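Local coordinates for aminotransferase, class I and II (Erwinia tasmaniensis, PDB 5Z0Q), which belongs to the class I and II aminotransferases, a family of pyridoxal-phosphate-dependent enzymes, and binds pyridoxal-5'-phosphate, at residues Pro340-Phe351 and Asn359-Phe367. Residues are numbered along the deposited sequence; the frame is centred on the assembly and turned at random.
Sequences PALFFEKHGLGF and NDRFVRFNF
Phe344, whose ring meets Val363 across the contact, has a backbone O gripped by two amides, Leu349 N at 2.8 Å and His347 N at 3.1 Å, arriving from opposite faces of its carbonyl plane. The Leu349 bond, together with Gly348 N to Glu345 O, makes a Schellman motif with Gly348 as C-prime residue: it ends helix 340-345 and turns the chain into strand 349-353, which pairs antiparallel with strand 362-364 in a small mixed sheet of a PLP-dependent aminotransferase. The segments illustrate how a helix and the hairpin that follows it can share one apolar core. Val363 projects from strand 362-364, its methyls fitting between Ala341 of the helix and Phe351 of the partner strand. With CG1 anti to its carbonyl carbon (chi1 -72°), that methyl lies 3.8 Å from Ala341 CA, while CG2 turns to Phe351 CD2, also 3.8 Å away. Both faces of the Phe344 ring are met by ring atoms, Phe343 CD2 over the centre of one and Phe351 CE2 nearer the rim of the other. Farther along, the rings of Phe351 and Phe365 meet obliquely, centroids 4.9 Å apart and planes at 42°; helix 371-385 reaches Phe365 through Leu374 and Met381. The CA-CB bond of Arg364 points away from segment 340-351; its side chain comes within about 5 Å (nearest atoms) of a bound PLP, and NH2 is bonded to Trp39 O. At the helix start, Pro340 CD rests against Asp360 O (3.3 Å) and lies over one face of the Arg361 guanidinium, toward its rim. There Arg361 NH1 is bonded to Val337 O, and NH2 makes a salt bridge to Asp360 OD2 (3.1 Å), meeting that oxygen from above the carboxylate plane.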
loop_
_atom_site.group_PDB
_atom_site.type_symbol
_atom_site.label_atom_id
_atom_site.label_comp_id
_atom_site.label_asym_id
_atom_site.label_seq_id
_atom_site.Cartn_x
_atom_site.Cartn_y
_atom_site.Cartn_z
ATOM N N PRO A 340 34.039 -4.540 4.390
ATOM C CA PRO A 340 34.124 -3.193 4.985
ATOM C C PRO A 340 32.929 -2.825 5.851
ATOM O O PRO A 340 33.096 -2.111 6.848
ATOM C CB PRO A 340 34.228 -2.278 3.758
ATOM C CG PRO A 340 34.742 -3.157 2.670
ATOM C CD PRO A 340 34.149 -4.505 2.924
ATOM N N ALA A 341 31.728 -3.282 5.498
ATOM C CA ALA A 341 30.550 -2.960 6.296
ATOM C C ALA A 341 30.601 -3.647 7.654
ATOM O O ALA A 341 30.356 -3.019 8.692
ATOM C CB ALA A 341 29.282 -3.352 5.540
ATOM N N LEU A 342 30.914 -4.946 7.670
ATOM C CA LEU A 342 31.050 -5.657 8.936
ATOM C C LEU A 342 32.209 -5.111 9.759
ATOM O O LEU A 342 32.172 -5.160 10.994
ATOM C CB LEU A 342 31.232 -7.154 8.680
ATOM C CG LEU A 342 31.453 -8.056 9.897
ATOM C CD1 LEU A 342 30.292 -7.946 10.873
ATOM C CD2 LEU A 342 31.661 -9.500 9.467
ATOM N N PHE A 343 33.239 -4.579 9.096
ATOM C CA PHE A 343 34.360 -3.984 9.816
ATOM C C PHE A 343 33.902 -2.808 10.669
ATOM O O PHE A 343 34.171 -2.757 11.874
ATOM C CB PHE A 343 35.441 -3.545 8.826
ATOM C CG PHE A 343 36.456 -2.604 9.415
ATOM C CD1 PHE A 343 37.469 -3.076 10.232
ATOM C CD2 PHE A 343 36.398 -1.245 9.144
ATOM C CE1 PHE A 343 38.404 -2.212 10.774
ATOM C CE2 PHE A 343 37.329 -0.376 9.682
ATOM C CZ PHE A 343 38.333 -0.859 10.498
ATOM N N PHE A 344 33.202 -1.850 10.058
ATOM C CA PHE A 344 32.751 -0.675 10.793
ATOM C C PHE A 344 31.704 -1.012 11.846
ATOM O O PHE A 344 31.558 -0.259 12.814
ATOM C CB PHE A 344 32.206 0.376 9.827
ATOM C CG PHE A 344 33.273 1.134 9.092
ATOM C CD1 PHE A 344 34.012 2.113 9.736
ATOM C CD2 PHE A 344 33.535 0.874 7.757
ATOM C CE1 PHE A 344 34.995 2.816 9.065
ATOM C CE2 PHE A 344 34.517 1.574 7.079
ATOM C CZ PHE A 344 35.248 2.547 7.735
ATOM N N GLU A 345 30.974 -2.118 11.685
ATOM C CA GLU A 345 29.996 -2.505 12.697
ATOM C C GLU A 345 30.678 -2.884 14.005
ATOM O O GLU A 345 30.192 -2.538 15.087
ATOM C CB GLU A 345 29.132 -3.656 12.187
ATOM C CG GLU A 345 28.090 -3.242 11.168
ATOM C CD GLU A 345 27.191 -4.389 10.759
ATOM O OE1 GLU A 345 27.643 -5.552 10.826
ATOM O OE2 GLU A 345 26.030 -4.128 10.378
ATOM N N LYS A 346 31.808 -3.589 13.926
ATOM C CA LYS A 346 32.566 -3.931 15.123
ATOM C C LYS A 346 33.269 -2.730 15.738
ATOM O O LYS A 346 33.880 -2.874 16.802
ATOM C CB LYS A 346 33.580 -5.029 14.804
ATOM C CG LYS A 346 32.939 -6.378 14.516
ATOM C CD LYS A 346 32.093 -6.843 15.696
ATOM C CE LYS A 346 31.353 -8.136 15.382
ATOM N NZ LYS A 346 30.363 -7.960 14.283
ATOM N N HIS A 347 33.202 -1.561 15.099
ATOM C CA HIS A 347 33.700 -0.314 15.665
ATOM C C HIS A 347 32.562 0.672 15.909
ATOM O O HIS A 347 32.754 1.887 15.829
ATOM C CB HIS A 347 34.768 0.303 14.764
ATOM C CG HIS A 347 36.019 -0.513 14.664
ATOM N ND1 HIS A 347 37.105 -0.316 15.492
ATOM C CD2 HIS A 347 36.357 -1.530 13.836
ATOM C CE1 HIS A 347 38.057 -1.175 15.177
ATOM N NE2 HIS A 347 37.630 -1.923 14.177
ATOM N N GLY A 348 31.368 0.155 16.192
ATOM C CA GLY A 348 30.241 0.991 16.564
ATOM C C GLY A 348 29.702 1.881 15.467
ATOM O O GLY A 348 29.244 2.991 15.753
ATOM N N LEU A 349 29.738 1.425 14.218
ATOM C CA LEU A 349 29.265 2.210 13.083
ATOM C C LEU A 349 28.410 1.320 12.196
ATOM O O LEU A 349 28.908 0.339 11.635
ATOM C CB LEU A 349 30.438 2.796 12.295
ATOM C CG LEU A 349 31.277 3.823 13.057
ATOM C CD1 LEU A 349 32.648 3.985 12.422
ATOM C CD2 LEU A 349 30.553 5.161 13.122
ATOM N N GLY A 350 27.130 1.662 12.069
ATOM C CA GLY A 350 26.211 0.874 11.270
ATOM C C GLY A 350 25.887 1.500 9.929
ATOM O O GLY A 350 24.937 2.280 9.812
ATOM N N PHE A 351 26.672 1.162 8.912
ATOM C CA PHE A 351 26.495 1.693 7.570
ATOM C C PHE A 351 25.665 0.738 6.722
ATOM O O PHE A 351 25.456 -0.427 7.067
ATOM C CB PHE A 351 27.853 1.939 6.905
ATOM C CG PHE A 351 28.695 2.965 7.600
ATOM C CD1 PHE A 351 28.108 4.020 8.281
ATOM C CD2 PHE A 351 30.078 2.875 7.573
ATOM C CE1 PHE A 351 28.886 4.966 8.924
ATOM C CE2 PHE A 351 30.862 3.818 8.212
ATOM C CZ PHE A 351 30.265 4.866 8.888
ATOM N N ASN A 359 28.494 -3.424 -5.063
ATOM C CA ASN A 359 29.914 -3.085 -4.920
ATOM C C ASN A 359 30.282 -3.271 -3.443
ATOM O O ASN A 359 30.105 -2.360 -2.634
ATOM C CB ASN A 359 30.203 -1.674 -5.392
ATOM C CG ASN A 359 31.678 -1.427 -5.627
ATOM O OD1 ASN A 359 32.533 -1.973 -4.929
ATOM N ND2 ASN A 359 31.987 -0.597 -6.617
ATOM N N ASP A 360 30.807 -4.454 -3.116
ATOM C CA ASP A 360 31.133 -4.806 -1.732
ATOM C C ASP A 360 32.341 -4.044 -1.178
ATOM O O ASP A 360 32.764 -4.356 -0.058
ATOM C CB ASP A 360 31.375 -6.312 -1.618
ATOM C CG ASP A 360 32.692 -6.744 -2.239
ATOM O OD1 ASP A 360 33.109 -6.132 -3.244
ATOM O OD2 ASP A 360 33.310 -7.698 -1.718
ATOM N N ARG A 361 32.921 -3.079 -1.888
ATOM C CA ARG A 361 34.034 -2.296 -1.372
ATOM C C ARG A 361 33.598 -0.959 -0.791
ATOM O O ARG A 361 34.432 -0.241 -0.231
ATOM C CB ARG A 361 35.075 -2.063 -2.473
ATOM C CG ARG A 361 35.811 -3.318 -2.915
ATOM C CD ARG A 361 36.576 -3.942 -1.758
ATOM N NE ARG A 361 36.048 -5.254 -1.398
ATOM C CZ ARG A 361 36.500 -5.986 -0.385
ATOM N NH1 ARG A 361 37.488 -5.532 0.376
ATOM N NH2 ARG A 361 35.963 -7.172 -0.130
ATOM N N PHE A 362 32.321 -0.612 -0.901
ATOM C CA PHE A 362 31.812 0.678 -0.464
ATOM C C PHE A 362 30.863 0.514 0.717
ATOM O O PHE A 362 30.340 -0.571 0.984
ATOM C CB PHE A 362 31.082 1.395 -1.604
ATOM C CG PHE A 362 31.985 1.897 -2.697
ATOM C CD1 PHE A 362 32.629 1.014 -3.546
ATOM C CD2 PHE A 362 32.166 3.256 -2.889
ATOM C CE1 PHE A 362 33.453 1.478 -4.554
ATOM C CE2 PHE A 362 32.986 3.725 -3.897
ATOM C CZ PHE A 362 33.631 2.836 -4.729
ATOM N N VAL A 363 30.651 1.621 1.424
ATOM C CA VAL A 363 29.655 1.715 2.483
ATOM C C VAL A 363 28.895 3.021 2.299
ATOM O O VAL A 363 29.490 4.056 1.975
ATOM C CB VAL A 363 30.291 1.643 3.889
ATOM C CG1 VAL A 363 30.780 0.232 4.184
ATOM C CG2 VAL A 363 31.433 2.643 4.016
ATOM N N ARG A 364 27.579 2.974 2.493
ATOM C CA ARG A 364 26.749 4.161 2.348
ATOM C C ARG A 364 26.595 4.846 3.699
ATOM O O ARG A 364 26.190 4.216 4.681
ATOM C CB ARG A 364 25.380 3.811 1.762
ATOM C CG ARG A 364 24.661 5.010 1.154
ATOM C CD ARG A 364 23.328 4.629 0.531
ATOM N NE ARG A 364 22.347 4.227 1.535
ATOM C CZ ARG A 364 21.060 4.026 1.280
ATOM N NH1 ARG A 364 20.592 4.190 0.050
ATOM N NH2 ARG A 364 20.237 3.663 2.256
ATOM N N PHE A 365 26.921 6.136 3.743
ATOM C CA PHE A 365 26.910 6.922 4.970
ATOM C C PHE A 365 25.671 7.810 4.984
ATOM O O PHE A 365 25.476 8.624 4.074
ATOM C CB PHE A 365 28.180 7.767 5.075
ATOM C CG PHE A 365 28.467 8.278 6.461
ATOM C CD1 PHE A 365 27.657 9.237 7.048
ATOM C CD2 PHE A 365 29.563 7.815 7.168
ATOM C CE1 PHE A 365 27.924 9.708 8.317
ATOM C CE2 PHE A 365 29.835 8.287 8.437
ATOM C CZ PHE A 365 29.014 9.234 9.011
ATOM N N ASN A 366 24.846 7.663 6.015
ATOM C CA ASN A 366 23.649 8.482 6.187
ATOM C C ASN A 366 23.986 9.601 7.167
ATOM O O ASN A 366 24.003 9.392 8.383
ATOM C CB ASN A 366 22.479 7.636 6.680
ATOM C CG ASN A 366 21.155 8.385 6.649
ATOM O OD1 ASN A 366 21.118 9.616 6.676
ATOM N ND2 ASN A 366 20.058 7.638 6.594
ATOM N N PHE A 367 24.260 10.793 6.639
ATOM C CA PHE A 367 24.488 11.966 7.470
ATOM C C PHE A 367 23.238 12.831 7.602
ATOM O O PHE A 367 23.345 14.025 7.905
ATOM C CB PHE A 367 25.667 12.787 6.938
ATOM C CG PHE A 367 25.513 13.249 5.515
ATOM C CD1 PHE A 367 24.915 14.465 5.225
ATOM C CD2 PHE A 367 25.997 12.482 4.468
ATOM C CE1 PHE A 367 24.785 14.897 3.917
ATOM C CE2 PHE A 367 25.874 12.910 3.158
ATOM C CZ PHE A 367 25.267 14.119 2.883
#